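Local coordinates for lipoprotein (Clostridium difficile, PDB 4OTE), which probably binds methionine outside the cell for uptake by a membrane transporter, as a lipoprotein of the NlpA family, at residues A[106-111]-A[117-122]; A[157-162]-A[167-172]. All blocks are in the same frame, centred on the assembly; numbering follows the deposited sequence. Where two conformers were deposited one is given.

How the contacts relate
A five-stranded mixed sheet carries the helix of contact 1 on one face and the loop of contact 2 on the other. Contact 1 comes first along the chain and closes before contact 2 opens; their centres lie about 11 Å apart, on the same side of the centre of the chain. They meet through neighbouring parallel strands of that sheet, 105-109 and 168-171, where Ala107 pairs with Ala168 and Phe170 through probable backbone hydrogen bonds. Helix 112-124 packs on the side of Ile106, Ile108 and Phe170, while the loop 157-162 lies over Ala107 and Ala169. The sheet is thus packed on both faces, and the chain leads from strand 168-171 to Asp172, a residue of the selenomethionine pocket.

Contact 1: residues A[106-111]-A[117-122]; sequences IAISNN and KNLRYL. With ACT (acetate ion), chain S.
Ile106 and Leu122 point at one another tip to tip, strand against helix. The delta methyl of Ile106 approaches both branches of the leucine, at 3.8 Å from Ile106 CD1 to Leu122 CD1 and 4.1 Å from Ile106 CD1 to Leu122 CD2. The isoleucine chain is fully extended beyond CG1 (chi2 178°), so the delta methyl is carried away from the backbone toward the helix. One step along the same face the geometry changes: Ile108 and Asn118 slide past each other in opposite directions. The branch methyl of Ile108 lies beside the amide nitrogen, with CG2 3.5 Å from Asn118 ND2, while Ile108 CD1 rests against the asparagine stem, 3.9 Å from Asn118 CB. Ile108 was modelled in two conformers, so the exact distances to it are less certain than those to Ile106. Phe170 and Phe151, from the two adjoining strands, fill in around Leu122.

At the end of the strand an ST turn forms: Ser109 OG accepts from Asn111 N at 3.1 Å, nearly straight at 165°. Asn111 then N-caps the helix through its OD1 and Ser114 N. The strand and helix segments run roughly antiparallel, 141° between directions, their axes 9.7 Å apart. With strand 150-154 following parallel beside 105-109, this is the first half of a beta-alpha-beta crossover in the alpha/beta fold of periplasmic binding proteins.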
loop_
_atom_site.group_PDB
_atom_site.type_symbol
_atom_site.label_atom_id
_atom_site.label_comp_id
_atom_site.label_asym_id
_atom_site.label_seq_id
_atom_site.Cartn_x
_atom_site.Cartn_y
_atom_site.Cartn_z
ATOM N N ILE A 106 -2.061 -10.917 -17.004
ATOM C CA ILE A 106 -1.820 -10.365 -15.672
ATOM C C ILE A 106 -2.590 -9.053 -15.516
ATOM O O ILE A 106 -2.433 -8.136 -16.324
ATOM C CB ILE A 106 -0.313 -10.137 -15.404
ATOM C CG1 ILE A 106 0.436 -11.476 -15.437
ATOM C CG2 ILE A 106 -0.099 -9.457 -14.052
ATOM C CD1 ILE A 106 1.932 -11.362 -15.228
ATOM N N ALA A 107 -3.429 -8.976 -14.484
ATOM C CA ALA A 107 -4.139 -7.741 -14.150
ATOM C C ALA A 107 -3.228 -6.820 -13.345
ATOM O O ALA A 107 -2.582 -7.256 -12.391
ATOM C CB ALA A 107 -5.408 -8.042 -13.368
ATOM N N ILE A 108 -3.187 -5.549 -13.743
ATOM C CA ILE A 108 -2.336 -4.537 -13.114
ATOM C C ILE A 108 -3.117 -3.228 -12.943
ATOM O O ILE A 108 -4.029 -2.938 -13.720
ATOM C CB ILE A 108 -1.069 -4.284 -13.968
ATOM C CG1 ILE A 108 -0.244 -5.565 -14.096
ATOM C CG2 ILE A 108 -0.192 -3.196 -13.369
ATOM C CD1 ILE A 108 1.191 -5.321 -14.511
ATOM N N SER A 109 -2.749 -2.444 -11.934
ATOM C CA SER A 109 -3.361 -1.144 -11.690
ATOM C C SER A 109 -3.051 -0.162 -12.819
ATOM O O SER A 109 -1.945 -0.153 -13.358
ATOM C CB SER A 109 -2.867 -0.565 -10.363
ATOM O OG SER A 109 -3.337 0.760 -10.176
ATOM N N ASN A 110 -4.032 0.668 -13.160
ATOM C CA ASN A 110 -3.838 1.734 -14.146
ATOM C C ASN A 110 -3.094 2.961 -13.594
ATOM O O ASN A 110 -2.897 3.937 -14.314
ATOM C CB ASN A 110 -5.178 2.149 -14.779
ATOM C CG ASN A 110 -6.221 2.565 -13.754
ATOM O OD1 ASN A 110 -5.895 2.940 -12.627
ATOM N ND2 ASN A 110 -7.489 2.495 -14.143
ATOM N N ASN A 111 -2.700 2.915 -12.321
ATOM C CA ASN A 111 -1.796 3.911 -11.746
ATOM C C ASN A 111 -0.406 3.788 -12.387
ATOM O O ASN A 111 0.230 2.744 -12.269
ATOM C CB ASN A 111 -1.702 3.720 -10.227
ATOM C CG ASN A 111 -0.765 4.718 -9.563
ATOM O OD1 ASN A 111 0.448 4.517 -9.528
ATOM N ND2 ASN A 111 -1.328 5.788 -9.012
ATOM N N LYS A 117 6.133 -0.081 -11.628
ATOM C CA LYS A 117 6.794 -0.841 -10.574
ATOM C C LYS A 117 6.502 -2.343 -10.686
ATOM O O LYS A 117 7.392 -3.175 -10.493
ATOM C CB LYS A 117 6.351 -0.308 -9.217
ATOM C CG LYS A 117 7.098 -0.893 -8.037
ATOM C CD LYS A 117 7.030 0.018 -6.821
ATOM C CE LYS A 117 5.603 0.391 -6.452
ATOM N NZ LYS A 117 5.577 1.338 -5.311
ATOM N N ASN A 118 5.256 -2.679 -11.006
ATOM C CA ASN A 118 4.861 -4.068 -11.229
ATOM C C ASN A 118 5.578 -4.712 -12.414
ATOM O O ASN A 118 5.969 -5.882 -12.343
ATOM C CB ASN A 118 3.343 -4.174 -11.417
ATOM C CG ASN A 118 2.578 -4.035 -10.112
ATOM O OD1 ASN A 118 3.147 -4.135 -9.022
ATOM N ND2 ASN A 118 1.277 -3.820 -10.219
ATOM N N LEU A 119 5.747 -3.956 -13.498
ATOM C CA LEU A 119 6.449 -4.460 -14.677
ATOM C C LEU A 119 7.916 -4.728 -14.368
ATOM O O LEU A 119 8.481 -5.707 -14.855
ATOM C CB LEU A 119 6.326 -3.488 -15.851
ATOM C CG LEU A 119 4.925 -3.336 -16.452
ATOM C CD1 LEU A 119 4.904 -2.180 -17.441
ATOM C CD2 LEU A 119 4.457 -4.623 -17.117
ATOM N N ARG A 120 8.525 -3.868 -13.551
ATOM C CA ARG A 120 9.916 -4.064 -13.138
ATOM C C ARG A 120 10.086 -5.258 -12.199
ATOM O O ARG A 120 11.133 -5.910 -12.219
ATOM C CB ARG A 120 10.492 -2.795 -12.505
ATOM C CG ARG A 120 10.641 -1.645 -13.494
ATOM C CD ARG A 120 12.049 -1.067 -13.506
ATOM N NE ARG A 120 12.240 -0.095 -14.588
ATOM C CZ ARG A 120 12.883 -0.322 -15.737
ATOM N NH1 ARG A 120 13.426 -1.506 -16.011
ATOM N NH2 ARG A 120 12.985 0.656 -16.631
ATOM N N TYR A 121 9.073 -5.549 -11.382
ATOM C CA TYR A 121 9.097 -6.769 -10.574
ATOM C C TYR A 121 9.130 -7.984 -11.501
ATOM O O TYR A 121 9.948 -8.885 -11.321
ATOM C CB TYR A 121 7.888 -6.870 -9.631
ATOM C CG TYR A 121 7.825 -5.844 -8.510
ATOM C CD1 TYR A 121 8.973 -5.434 -7.828
ATOM C CD2 TYR A 121 6.602 -5.316 -8.102
ATOM C CE1 TYR A 121 8.905 -4.506 -6.801
ATOM C CE2 TYR A 121 6.524 -4.390 -7.076
ATOM C CZ TYR A 121 7.677 -3.987 -6.425
ATOM O OH TYR A 121 7.593 -3.064 -5.397
ATOM N N LEU A 122 8.253 -7.989 -12.502
ATOM C CA LEU A 122 8.198 -9.081 -13.475
ATOM C C LEU A 122 9.502 -9.220 -14.271
ATOM O O LEU A 122 9.896 -10.334 -14.631
ATOM C CB LEU A 122 7.008 -8.904 -14.423
ATOM C CG LEU A 122 5.624 -9.018 -13.775
ATOM C CD1 LEU A 122 4.533 -8.668 -14.776
ATOM C CD2 LEU A 122 5.389 -10.405 -13.197
HETATM C C ACT S . 3.259 -0.469 -3.253
HETATM O O ACT S . 2.606 -1.536 -3.273
HETATM O OXT ACT S . 2.739 0.652 -3.443
HETATM C CH3 ACT S . 4.723 -0.544 -2.983
#

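Contact 2: residues A[157-162]-A[167-172]; sequences AQIPSS and TAAFID. With MSE (selenomethionine), chain C.
The carbonyl oxygen of Ile159 is gripped twice by a single residue: Ser162 OG donates to Ile159 O at 2.6 Å, and Ser162 N to the same oxygen at 3.1 Å. The hydroxyl arrives in the carbonyl plane on a lone pair, with a C=O...OG angle of 129°. A chi1 of 78° sets Ser162 OG beside both its backbone N and its carbonyl carbon, within reach of Ile159 O. The Ile159 side chain points toward the strand. Its branch methyl settles between two strand residues, with Ile159 CG2 3.6 Å from Ala169 CB and 3.7 Å from Ile171 CG1, as the two isoleucines pass in opposite directions. Pro160 crosses Ile171 at a slant: the delta methyl of Ile171 comes against the proline backbone, Ile171 CD1 lying 3.8 Å from Pro160 CA.

Just after Ile171, Asp172 belongs to the selenomethionine pocket, where its OD2 is hydrogen-bonded to Tyr42 OH. The adjoining loop touches the strand upstream of that residue. Ser162 OG and Ile159 O are paired within the loop, so what it offers the strand is chiefly hydrocarbon, and no hydrogen bond joins the two segments.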
loop_
_atom_site.group_PDB
_atom_site.type_symbol
_atom_site.label_atom_id
_atom_site.label_comp_id
_atom_site.label_asym_id
_atom_site.label_seq_id
_atom_site.Cartn_x
_atom_site.Cartn_y
_atom_site.Cartn_z
ATOM N N ALA A 157 -9.622 -0.884 -7.551
ATOM C CA ALA A 157 -10.771 -1.476 -6.852
ATOM C C ALA A 157 -11.361 -2.695 -7.572
ATOM O O ALA A 157 -12.025 -3.521 -6.952
ATOM C CB ALA A 157 -11.851 -0.428 -6.631
ATOM N N GLN A 158 -11.117 -2.804 -8.874
ATOM C CA GLN A 158 -11.661 -3.895 -9.679
ATOM C C GLN A 158 -10.796 -5.162 -9.684
ATOM O O GLN A 158 -11.267 -6.231 -10.071
ATOM C CB GLN A 158 -11.854 -3.423 -11.120
ATOM C CG GLN A 158 -12.838 -2.274 -11.264
ATOM C CD GLN A 158 -12.926 -1.743 -12.684
ATOM O OE1 GLN A 158 -12.062 -2.011 -13.525
ATOM N NE2 GLN A 158 -13.973 -0.973 -12.956
ATOM N N ILE A 159 -9.544 -5.052 -9.245
ATOM C CA ILE A 159 -8.569 -6.120 -9.482
ATOM C C ILE A 159 -8.858 -7.415 -8.706
ATOM O O ILE A 159 -8.703 -8.500 -9.268
ATOM C CB ILE A 159 -7.112 -5.653 -9.245
ATOM C CG1 ILE A 159 -6.798 -4.424 -10.107
ATOM C CG2 ILE A 159 -6.138 -6.771 -9.593
ATOM C CD1 ILE A 159 -5.436 -3.816 -9.854
ATOM N N PRO A 160 -9.278 -7.319 -7.430
ATOM C CA PRO A 160 -9.610 -8.554 -6.712
ATOM C C PRO A 160 -10.676 -9.415 -7.407
ATOM O O PRO A 160 -10.513 -10.633 -7.505
ATOM C CB PRO A 160 -10.109 -8.045 -5.359
ATOM C CG PRO A 160 -9.386 -6.756 -5.168
ATOM C CD PRO A 160 -9.318 -6.145 -6.539
ATOM N N SER A 161 -11.739 -8.790 -7.909
ATOM C CA SER A 161 -12.812 -9.534 -8.582
ATOM C C SER A 161 -12.434 -10.029 -9.987
ATOM O O SER A 161 -13.201 -10.763 -10.603
ATOM C CB SER A 161 -14.088 -8.689 -8.662
ATOM O OG SER A 161 -13.957 -7.649 -9.614
ATOM N N SER A 162 -11.264 -9.630 -10.487
ATOM C CA SER A 162 -10.790 -10.056 -11.807
ATOM C C SER A 162 -10.046 -11.402 -11.796
ATOM O O SER A 162 -9.810 -11.993 -12.856
ATOM C CB SER A 162 -9.870 -8.983 -12.397
ATOM O OG SER A 162 -8.573 -9.033 -11.820
ATOM N N THR A 167 -5.036 -14.803 -15.343
ATOM C CA THR A 167 -4.102 -15.818 -14.851
ATOM C C THR A 167 -3.571 -15.446 -13.474
ATOM O O THR A 167 -3.541 -16.282 -12.578
ATOM C CB THR A 167 -2.902 -16.022 -15.798
ATOM O OG1 THR A 167 -3.370 -16.250 -17.132
ATOM C CG2 THR A 167 -2.057 -17.216 -15.348
ATOM N N ALA A 168 -3.142 -14.195 -13.326
ATOM C CA ALA A 168 -2.641 -13.673 -12.054
ATOM C C ALA A 168 -2.901 -12.170 -11.946
ATOM O O ALA A 168 -3.220 -11.526 -12.943
ATOM C CB ALA A 168 -1.156 -13.957 -11.921
ATOM N N ALA A 169 -2.762 -11.619 -10.739
ATOM C CA ALA A 169 -2.983 -10.188 -10.517
ATOM C C ALA A 169 -2.162 -9.637 -9.348
ATOM O O ALA A 169 -2.052 -10.282 -8.303
ATOM C CB ALA A 169 -4.462 -9.920 -10.285
ATOM N N PHE A 170 -1.582 -8.453 -9.543
ATOM C CA PHE A 170 -0.911 -7.713 -8.468
ATOM C C PHE A 170 -1.958 -6.942 -7.663
ATOM O O PHE A 170 -2.684 -6.117 -8.225
ATOM C CB PHE A 170 0.112 -6.716 -9.032
ATOM C CG PHE A 170 1.466 -7.316 -9.323
ATOM C CD1 PHE A 170 2.306 -7.703 -8.289
ATOM C CD2 PHE A 170 1.916 -7.453 -10.630
ATOM C CE1 PHE A 170 3.556 -8.239 -8.551
ATOM C CE2 PHE A 170 3.165 -7.993 -10.897
ATOM C CZ PHE A 170 3.987 -8.381 -9.856
ATOM N N ILE A 171 -2.040 -7.209 -6.358
ATOM C CA ILE A 171 -3.043 -6.571 -5.499
ATOM C C ILE A 171 -2.433 -6.061 -4.191
ATOM O O ILE A 171 -1.794 -6.818 -3.446
ATOM C CB ILE A 171 -4.207 -7.535 -5.169
ATOM C CG1 ILE A 171 -4.769 -8.169 -6.446
ATOM C CG2 ILE A 171 -5.319 -6.796 -4.427
ATOM C CD1 ILE A 171 -5.893 -9.154 -6.213
ATOM N N ASP A 172 -2.645 -4.774 -3.916
ATOM C CA ASP A 172 -2.239 -4.173 -2.648
ATOM C C ASP A 172 -2.873 -4.926 -1.486
ATOM O O ASP A 172 -4.033 -5.329 -1.555
ATOM C CB ASP A 172 -2.661 -2.700 -2.574
ATOM C CG ASP A 172 -1.878 -1.810 -3.516
ATOM O OD1 ASP A 172 -1.269 -2.333 -4.473
ATOM O OD2 ASP A 172 -1.876 -0.579 -3.306
HETATM N N MSE C 301 -0.554 -0.287 1.288
HETATM C CA MSE C 301 -0.209 0.228 -0.079
HETATM C C MSE C 301 1.130 -0.298 -0.463
HETATM O O MSE C 301 2.114 -0.099 0.257
HETATM O OXT MSE C 301 1.250 -0.930 -1.515
HETATM C CB MSE C 301 -0.178 1.754 -0.156
HETATM C CG MSE C 301 0.016 2.247 -1.593
HETATM SE SE MSE C 301 0.243 4.206 -1.638
HETATM C CE MSE C 301 -1.613 4.677 -1.225
#